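Local coordinates for protein glutathione peroxidase (PDB 6VPD) that probably reduces hydroperoxides to alcohols with electrons taken from thioredoxin, as a thioredoxin-dependent member of the glutathione peroxidase family, at residues 50-55 against 84-89; 93-98 against 124-129; 137-142 against 156-161. One frame throughout, in Å; residues are numbered along the deposited sequence.

Interaction 1. Residues 50-55 against 84-89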
loop_
_atom_site.group_PDB
_atom_site.type_symbol
_atom_site.label_atom_id
_atom_site.label_comp_id
_atom_site.label_asym_id
_atom_site.label_seq_id
_atom_site.Cartn_x
_atom_site.Cartn_y
_atom_site.Cartn_z
ATOM N N LYS A 50 15.946 15.405 18.602
ATOM C CA LYS A 50 16.279 15.084 17.225
ATOM C C LYS A 50 15.010 14.756 16.453
ATOM O O LYS A 50 13.936 14.547 17.025
ATOM C CB LYS A 50 17.252 13.902 17.144
ATOM C CG LYS A 50 18.364 13.913 18.176
ATOM C CD LYS A 50 19.410 14.960 17.857
ATOM C CE LYS A 50 20.714 14.676 18.591
ATOM N NZ LYS A 50 21.293 13.399 18.125
ATOM N N VAL A 51 15.147 14.709 15.130
ATOM C CA VAL A 51 14.052 14.350 14.236
ATOM C C VAL A 51 14.201 12.872 13.922
ATOM O O VAL A 51 15.274 12.433 13.492
ATOM C CB VAL A 51 14.072 15.211 12.958
ATOM C CG1 VAL A 51 12.991 14.780 11.978
ATOM C CG2 VAL A 51 13.907 16.681 13.320
ATOM N N VAL A 52 13.143 12.101 14.168
ATOM C CA VAL A 52 13.165 10.643 14.084
ATOM C C VAL A 52 12.107 10.181 13.082
ATOM O O VAL A 52 10.956 10.637 13.119
ATOM C CB VAL A 52 12.915 9.984 15.458
ATOM C CG1 VAL A 52 13.108 8.472 15.354
ATOM C CG2 VAL A 52 13.809 10.578 16.537
ATOM N N LEU A 53 12.494 9.266 12.199
ATOM C CA LEU A 53 11.571 8.651 11.264
ATOM C C LEU A 53 11.449 7.183 11.642
ATOM O O LEU A 53 12.440 6.446 11.602
ATOM C CB LEU A 53 12.046 8.820 9.822
ATOM C CG LEU A 53 11.001 8.239 8.858
ATOM C CD1 LEU A 53 9.798 9.184 8.663
ATOM C CD2 LEU A 53 11.599 7.818 7.549
ATOM N N VAL A 54 10.245 6.767 12.027
ATOM C CA VAL A 54 9.993 5.428 12.536
ATOM C C VAL A 54 9.353 4.662 11.403
ATOM O O VAL A 54 8.413 5.155 10.772
ATOM C CB VAL A 54 9.078 5.453 13.778
ATOM C CG1 VAL A 54 8.686 4.051 14.180
ATOM C CG2 VAL A 54 9.741 6.172 14.953
ATOM N N VAL A 55 9.890 3.490 11.096
ATOM C CA VAL A 55 9.389 2.694 9.987
ATOM C C VAL A 55 9.395 1.226 10.416
ATOM O O VAL A 55 10.348 0.763 11.053
ATOM C CB VAL A 55 10.210 2.947 8.706
ATOM C CG1 VAL A 55 11.614 2.453 8.867
ATOM C CG2 VAL A 55 9.563 2.288 7.497
ATOM N N ASP A 84 21.427 15.245 13.043
ATOM C CA ASP A 84 20.124 15.875 13.243
ATOM C C ASP A 84 18.965 14.898 13.169
ATOM O O ASP A 84 17.879 15.224 13.669
ATOM C CB ASP A 84 19.886 16.965 12.204
ATOM C CG ASP A 84 20.635 18.218 12.512
ATOM O OD1 ASP A 84 20.095 19.012 13.316
ATOM O OD2 ASP A 84 21.756 18.399 11.963
ATOM N N PHE A 85 19.178 13.715 12.582
ATOM C CA PHE A 85 18.095 12.910 12.023
ATOM C C PHE A 85 18.448 11.426 12.081
ATOM O O PHE A 85 19.453 11.006 11.505
ATOM C CB PHE A 85 17.824 13.356 10.579
ATOM C CG PHE A 85 16.914 12.439 9.823
ATOM C CD1 PHE A 85 15.612 12.200 10.272
ATOM C CD2 PHE A 85 17.362 11.796 8.669
ATOM C CE1 PHE A 85 14.771 11.338 9.589
ATOM C CE2 PHE A 85 16.538 10.945 7.975
ATOM C CZ PHE A 85 15.228 10.708 8.433
ATOM N N VAL A 86 17.621 10.622 12.758
ATOM C CA VAL A 86 17.832 9.182 12.864
ATOM C C VAL A 86 16.615 8.442 12.307
ATOM O O VAL A 86 15.470 8.878 12.477
ATOM C CB VAL A 86 18.123 8.763 14.321
ATOM C CG1 VAL A 86 17.135 9.388 15.264
ATOM C CG2 VAL A 86 18.095 7.259 14.467
ATOM N N VAL A 87 16.873 7.331 11.622
ATOM C CA VAL A 87 15.848 6.428 11.123
ATOM C C VAL A 87 15.876 5.170 11.984
ATOM O O VAL A 87 16.943 4.572 12.190
ATOM C CB VAL A 87 16.089 6.088 9.641
ATOM C CG1 VAL A 87 15.097 5.029 9.144
ATOM C CG2 VAL A 87 16.038 7.361 8.783
ATOM N N LEU A 88 14.713 4.785 12.509
ATOM C CA LEU A 88 14.576 3.583 13.327
ATOM C C LEU A 88 13.692 2.601 12.574
ATOM O O LEU A 88 12.488 2.842 12.408
ATOM C CB LEU A 88 13.993 3.912 14.707
ATOM C CG LEU A 88 14.830 4.857 15.575
ATOM C CD1 LEU A 88 14.288 4.959 17.012
ATOM C CD2 LEU A 88 16.287 4.428 15.599
ATOM N N GLY A 89 14.279 1.503 12.105
ATOM C CA GLY A 89 13.502 0.433 11.496
ATOM C C GLY A 89 13.139 -0.606 12.544
ATOM O O GLY A 89 13.966 -0.984 13.364
#
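V51 to V55 run beside F85 to G89 as two parallel strands, their short axes approaching to 4.8 Å and inclined by 17°. They are the two strands of a beta-alpha-beta unit in the thioredoxin fold, linked through helix 64-80, and they illustrate how a parallel pair is zipped. V51, L53 and V55 turn their peptide groups toward the neighbour, where D84, V86 and L88 supply the partners. V51 N binds D84 O, and V51 O accepts V86 N. L53 N is then held by V86 O at 3.0 Å, with L53 O accepting L88 N, and V55 N closes the series on L88 O. Between these bonds, CA-H groups such as that of F85 lean on the same carbonyls.

V51, L53, V55, F85 and V87 stand on the face that packs against helices 64-80 and 176-188. The F85 ring leans across to the other strand: with CG anti to the backbone N (chi1 169°), it follows its own strand forward and brings CE1 to 3.7 Å from L53 CB, which meets the ring at its edge, near its plane. The V51 and F85 side chains slant across each other, V51 CG1 to F85 CD1 at 4.1 Å, while V51 O approaches the ring obliquely. V55 and V87 continue this apolar surface with a looser methyl contact.

The reverse face carries V52, V54, V86 and L88, against which loop residues F29, Y47 and M121 pack. Here V52 and V86 lie side by side and point the same way, a V52 CG2 to V86 CG1 distance of 3.8 Å joining them. L88 slants across to the other methyl of V52, its branch carbon CG lying 4.0 Å from V52 CG1.

Interaction 2. Residues 93-98 against 124-129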
loop_
_atom_site.group_PDB
_atom_site.type_symbol
_atom_site.label_atom_id
_atom_site.label_comp_id
_atom_site.label_asym_id
_atom_site.label_seq_id
_atom_site.Cartn_x
_atom_site.Cartn_y
_atom_site.Cartn_z
ATOM N N ASN A 93 6.775 -9.203 11.411
ATOM C CA ASN A 93 6.373 -10.397 10.689
ATOM C C ASN A 93 4.884 -10.420 10.379
ATOM O O ASN A 93 4.412 -11.375 9.757
ATOM C CB ASN A 93 6.739 -11.640 11.504
ATOM C CG ASN A 93 5.960 -11.728 12.814
ATOM O OD1 ASN A 93 5.396 -10.728 13.285
ATOM N ND2 ASN A 93 5.930 -12.926 13.414
ATOM N N GLN A 94 4.141 -9.392 10.781
ATOM C CA GLN A 94 2.687 -9.415 10.733
ATOM C C GLN A 94 2.105 -9.205 9.344
ATOM O O GLN A 94 0.883 -9.205 9.222
ATOM C CB GLN A 94 2.099 -8.352 11.668
ATOM C CG GLN A 94 2.138 -8.691 13.146
ATOM C CD GLN A 94 1.491 -7.611 14.031
ATOM O OE1 GLN A 94 1.481 -6.430 13.688
ATOM N NE2 GLN A 94 0.961 -8.020 15.175
ATOM N N PHE A 95 2.898 -9.022 8.288
ATOM C CA PHE A 95 2.334 -8.726 6.960
ATOM C C PHE A 95 2.841 -9.751 5.934
ATOM O O PHE A 95 3.544 -9.415 4.977
ATOM C CB PHE A 95 2.654 -7.279 6.526
ATOM C CG PHE A 95 2.187 -6.237 7.510
ATOM C CD1 PHE A 95 0.863 -5.818 7.528
ATOM C CD2 PHE A 95 3.074 -5.686 8.438
ATOM C CE1 PHE A 95 0.436 -4.867 8.454
ATOM C CE2 PHE A 95 2.654 -4.745 9.363
ATOM C CZ PHE A 95 1.340 -4.333 9.370
ATOM N N GLY A 96 2.463 -11.013 6.130
ATOM C CA GLY A 96 2.711 -12.073 5.157
ATOM C C GLY A 96 1.570 -13.077 5.103
ATOM O O GLY A 96 1.089 -13.523 6.153
ATOM N N SER A 97 1.136 -13.460 3.901
ATOM C CA SER A 97 -0.086 -14.235 3.736
ATOM C C SER A 97 0.201 -15.705 3.422
ATOM O O SER A 97 1.071 -16.036 2.608
ATOM C CB SER A 97 -0.975 -13.623 2.650
ATOM O OG SER A 97 -2.267 -14.205 2.697
ATOM N N GLN A 98 -0.546 -16.574 4.099
ATOM C CA GLN A 98 -0.471 -18.029 4.025
ATOM C C GLN A 98 -0.895 -18.542 2.648
ATOM O O GLN A 98 -1.875 -19.283 2.510
ATOM C CB GLN A 98 -1.365 -18.636 5.119
ATOM C CG GLN A 98 -1.356 -17.869 6.466
ATOM C CD GLN A 98 -2.143 -16.534 6.460
ATOM O OE1 GLN A 98 -2.453 -15.969 5.400
ATOM N NE2 GLN A 98 -2.446 -16.025 7.656
ATOM N N ILE A 124 9.114 -6.475 16.607
ATOM C CA ILE A 124 7.939 -6.117 17.396
ATOM C C ILE A 124 6.662 -6.388 16.604
ATOM O O ILE A 124 6.674 -6.646 15.393
ATOM C CB ILE A 124 7.949 -4.642 17.844
ATOM C CG1 ILE A 124 8.070 -3.725 16.642
ATOM C CG2 ILE A 124 9.046 -4.359 18.882
ATOM C CD1 ILE A 124 7.681 -2.352 16.997
ATOM N N ASN A 125 5.548 -6.313 17.313
ATOM C CA ASN A 125 4.242 -6.285 16.687
ATOM C C ASN A 125 3.755 -4.849 16.640
ATOM O O ASN A 125 3.815 -4.137 17.646
ATOM C CB ASN A 125 3.267 -7.172 17.452
ATOM C CG ASN A 125 3.535 -8.629 17.211
ATOM O OD1 ASN A 125 3.064 -9.194 16.229
ATOM N ND2 ASN A 125 4.342 -9.236 18.072
ATOM N N VAL A 126 3.304 -4.417 15.459
ATOM C CA VAL A 126 2.732 -3.082 15.339
ATOM C C VAL A 126 1.225 -3.072 15.509
ATOM O O VAL A 126 0.646 -1.988 15.644
ATOM C CB VAL A 126 3.084 -2.414 13.990
ATOM C CG1 VAL A 126 4.596 -2.327 13.820
ATOM C CG2 VAL A 126 2.431 -3.137 12.814
ATOM N N ASN A 127 0.572 -4.236 15.523
ATOM C CA ASN A 127 -0.885 -4.312 15.523
ATOM C C ASN A 127 -1.361 -5.361 16.511
ATOM O O ASN A 127 -0.622 -6.264 16.896
ATOM C CB ASN A 127 -1.424 -4.645 14.139
ATOM C CG ASN A 127 -1.368 -3.469 13.220
ATOM O OD1 ASN A 127 -1.479 -2.332 13.674
ATOM N ND2 ASN A 127 -1.181 -3.716 11.926
ATOM N N GLY A 128 -2.611 -5.221 16.926
ATOM C CA GLY A 128 -3.173 -6.112 17.912
ATOM C C GLY A 128 -2.971 -5.610 19.322
ATOM O O GLY A 128 -2.321 -4.589 19.583
ATOM N N ASP A 129 -3.562 -6.359 20.258
ATOM C CA ASP A 129 -3.429 -6.054 21.677
ATOM C C ASP A 129 -2.027 -6.363 22.168
ATOM O O ASP A 129 -1.630 -5.895 23.246
ATOM C CB ASP A 129 -4.465 -6.842 22.486
ATOM C CG ASP A 129 -5.906 -6.419 22.185
ATOM O OD1 ASP A 129 -6.198 -5.198 22.195
ATOM O OD2 ASP A 129 -6.745 -7.317 21.939
#
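Q94 reaches across to the 124-129 loop and uses both ends of its amide on the backbone there. Q94 NE2 gives a nearly straight hydrogen bond (168° at the hydrogen) to N127 O at 2.9 Å. This oxygen lies close to the plane of the Q94 amide, although the donor stands above the carbonyl plane of N127. Q94 OE1 faces two successive peptide N-H groups and takes a weak, bent bond from each, with V126 N at 3.2 Å and N127 N at 3.0 Å. Beyond CG the Q94 chain is extended (chi2 -178°), which carries the amide clear of its own backbone. Alongside, the F95 ring receives V126 CG2 at its edge, 3.8 Å from F95 CZ, while N127 ND2 comes to the same carbon obliquely.

N93, Q94 and F95 belong to the Cys-Asn-Gln-Phe signature of glutathione peroxidases, which begins on the last residue of strand 85-92; in this model the Q94 amide spans the two ends of the long connection from that strand to helix 133-141. In a second shell, N127 ND2 donates to V151 O, and K139 NZ of helix 133-141 donates to V126 O. Further out, Y135 of that helix packs on V126, and N154 lies against F95.

Interaction 3. Residues 137-142 against 156-161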
loop_
_atom_site.group_PDB
_atom_site.type_symbol
_atom_site.label_atom_id
_atom_site.label_comp_id
_atom_site.label_asym_id
_atom_site.label_seq_id
_atom_site.Cartn_x
_atom_site.Cartn_y
_atom_site.Cartn_z
ATOM N N TRP A 137 0.885 3.990 20.908
ATOM C CA TRP A 137 0.896 5.443 21.011
ATOM C C TRP A 137 0.961 6.107 19.634
ATOM O O TRP A 137 0.169 7.013 19.342
ATOM C CB TRP A 137 2.065 5.878 21.890
ATOM C CG TRP A 137 2.189 7.351 22.070
ATOM C CD1 TRP A 137 1.489 8.139 22.944
ATOM C CD2 TRP A 137 3.091 8.220 21.374
ATOM N NE1 TRP A 137 1.905 9.440 22.834
ATOM C CE2 TRP A 137 2.886 9.519 21.875
ATOM C CE3 TRP A 137 4.065 8.023 20.393
ATOM C CZ2 TRP A 137 3.611 10.615 21.417
ATOM C CZ3 TRP A 137 4.764 9.110 19.927
ATOM C CH2 TRP A 137 4.538 10.386 20.438
ATOM N N LEU A 138 1.907 5.679 18.775
ATOM C CA LEU A 138 2.028 6.261 17.436
ATOM C C LEU A 138 0.704 6.223 16.674
ATOM O O LEU A 138 0.359 7.172 15.966
ATOM C CB LEU A 138 3.102 5.528 16.622
ATOM C CG LEU A 138 4.575 5.784 16.958
ATOM C CD1 LEU A 138 5.475 4.975 16.052
ATOM C CD2 LEU A 138 4.943 7.249 16.893
ATOM N N LYS A 139 -0.056 5.136 16.816
ATOM C CA LYS A 139 -1.263 4.957 16.012
ATOM C C LYS A 139 -2.395 5.876 16.476
ATOM O O LYS A 139 -3.049 6.515 15.643
ATOM C CB LYS A 139 -1.670 3.479 16.039
ATOM C CG LYS A 139 -0.868 2.606 15.036
ATOM C CD LYS A 139 -0.585 1.199 15.547
ATOM C CE LYS A 139 -1.816 0.352 15.662
ATOM N NZ LYS A 139 -1.585 -0.766 16.603
ATOM N N LYS A 140 -2.633 5.963 17.796
ATOM C CA LYS A 140 -3.581 6.929 18.348
ATOM C C LYS A 140 -3.179 8.356 18.020
ATOM O O LYS A 140 -4.027 9.182 17.666
ATOM C CB LYS A 140 -3.676 6.790 19.874
ATOM C CG LYS A 140 -4.328 5.509 20.371
ATOM C CD LYS A 140 -5.811 5.492 20.057
ATOM C CE LYS A 140 -6.452 4.185 20.470
ATOM N NZ LYS A 140 -7.839 4.071 19.948
ATOM N N GLU A 141 -1.889 8.677 18.164
ATOM C CA GLU A 141 -1.436 10.059 18.000
ATOM C C GLU A 141 -1.569 10.552 16.568
ATOM O O GLU A 141 -1.716 11.757 16.340
ATOM C CB GLU A 141 0.005 10.194 18.465
ATOM C CG GLU A 141 0.110 10.178 19.979
ATOM C CD GLU A 141 -0.692 11.310 20.633
ATOM O OE1 GLU A 141 -1.528 11.025 21.523
ATOM O OE2 GLU A 141 -0.490 12.490 20.244
ATOM N N LYS A 142 -1.506 9.659 15.589
ATOM C CA LYS A 142 -1.620 10.049 14.189
ATOM C C LYS A 142 -2.336 8.925 13.455
ATOM O O LYS A 142 -1.705 8.005 12.919
ATOM C CB LYS A 142 -0.255 10.342 13.578
ATOM C CG LYS A 142 -0.334 11.121 12.272
ATOM C CD LYS A 142 -0.395 12.610 12.479
ATOM C CE LYS A 142 -0.641 13.291 11.147
ATOM N NZ LYS A 142 -1.164 14.693 11.297
ATOM N N GLU A 156 5.006 1.485 6.578
ATOM C CA GLU A 156 4.417 2.749 6.989
ATOM C C GLU A 156 5.468 3.523 7.783
ATOM O O GLU A 156 6.333 2.928 8.440
ATOM C CB GLU A 156 3.133 2.527 7.812
ATOM C CG GLU A 156 1.906 2.047 6.981
ATOM C CD GLU A 156 0.546 2.601 7.463
ATOM O OE1 GLU A 156 -0.443 1.834 7.498
ATOM O OE2 GLU A 156 0.445 3.810 7.779
ATOM N N LYS A 157 5.436 4.854 7.666
ATOM C CA LYS A 157 6.419 5.742 8.291
ATOM C C LYS A 157 5.727 6.738 9.221
ATOM O O LYS A 157 4.667 7.274 8.882
ATOM C CB LYS A 157 7.216 6.523 7.233
ATOM C CG LYS A 157 7.895 5.678 6.197
ATOM C CD LYS A 157 7.081 5.590 4.916
ATOM C CE LYS A 157 7.922 5.031 3.773
ATOM N NZ LYS A 157 7.107 4.212 2.813
ATOM N N PHE A 158 6.323 6.986 10.389
ATOM C CA PHE A 158 5.939 8.094 11.268
ATOM C C PHE A 158 7.124 9.026 11.474
ATOM O O PHE A 158 8.247 8.572 11.699
ATOM C CB PHE A 158 5.493 7.642 12.647
ATOM C CG PHE A 158 4.338 6.700 12.654
ATOM C CD1 PHE A 158 4.520 5.352 12.378
ATOM C CD2 PHE A 158 3.066 7.145 13.035
ATOM C CE1 PHE A 158 3.442 4.465 12.438
ATOM C CE2 PHE A 158 1.982 6.265 13.093
ATOM C CZ PHE A 158 2.171 4.927 12.783
ATOM N N LEU A 159 6.866 10.329 11.442
ATOM C CA LEU A 159 7.893 11.344 11.615
ATOM C C LEU A 159 7.734 11.998 12.990
ATOM O O LEU A 159 6.667 12.536 13.299
ATOM C CB LEU A 159 7.797 12.376 10.499
ATOM C CG LEU A 159 8.829 13.496 10.519
ATOM C CD1 LEU A 159 10.219 12.894 10.445
ATOM C CD2 LEU A 159 8.566 14.486 9.373
ATOM N N ILE A 160 8.800 11.949 13.803
ATOM C CA ILE A 160 8.824 12.534 15.139
ATOM C C ILE A 160 9.583 13.855 15.085
ATOM O O ILE A 160 10.771 13.881 14.738
ATOM C CB ILE A 160 9.485 11.601 16.173
ATOM C CG1 ILE A 160 8.961 10.147 16.119
ATOM C CG2 ILE A 160 9.306 12.207 17.550
ATOM C CD1 ILE A 160 7.486 9.983 16.237
ATOM N N GLY A 161 8.919 14.950 15.477
ATOM C CA GLY A 161 9.592 16.229 15.582
ATOM C C GLY A 161 10.490 16.300 16.807
ATOM O O GLY A 161 10.449 15.450 17.695
#
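Helix 133-141 lies across one face of the central mixed sheet of the thioredoxin fold, and its last turn meets strand 157-160 through L138 and F158. The helix axis and the strand axis are 10.4 Å apart and run at 83° to each other, and L138 carries most of the helix side of the contact. L138 CB sits over the face of the F158 ring, 3.9 Å from its centroid and only 16° off the normal, a CH-pi arrangement. The rest of L138 spreads over the same neighbourhood. Its chain is extended at chi2 (180°), which sends CD1 out over another part of the ring, 3.8 Å from F158 CD1. The other methyl, L138 CD2, reaches past the ring to I160 CD1, also at 3.8 Å, where the two side chains cross at about a right angle. One leucine thus spans two residues that point to the same side of the strand.

The helix end frames the ring with backbone atoms. L138 O comes within 3.4 Å of F158 CE2 while still accepting the i+4 bond from K142 N. K142 O lies near the plane of the ring at its edge, 4.1 Å from F158 CE2, and is itself bonded to R169. V54 and V166, from the strands flanking 157-160, also touch L138, so the leucine packs across several strands.

What joins helix to strand here is probably dispersion and CH-pi attraction in the main, since the polar atoms close by are engaged in other bonds: L138 O with K142 N, K142 O with R169, and K139 NZ with the loop at V126. In the absence of a polar bond between the segments, the position of the helix end on the sheet is probably set mainly by the fit of the leucine to ring and isoleucine.

Along the chain the three contacts come in series, and all lie in one thioredoxin-fold domain. Interactions 1 and 3, with centres about 11 Å apart, share the sheet: strand 51-58 pairs with strand 85-92 on one side and with strand 157-160 on the other, and V52 and V54 exchange backbone hydrogen bonds with I160 and F158. Interaction 2 stands at the surface, its centre about 22 Å from that of interaction 1 and 17 Å from that of interaction 3. It lies within the connection from strand 85-92 to helix 133-141, and K139 of interaction 3 reaches it. The surface connection is thus tied to the helix that covers the buried sheet.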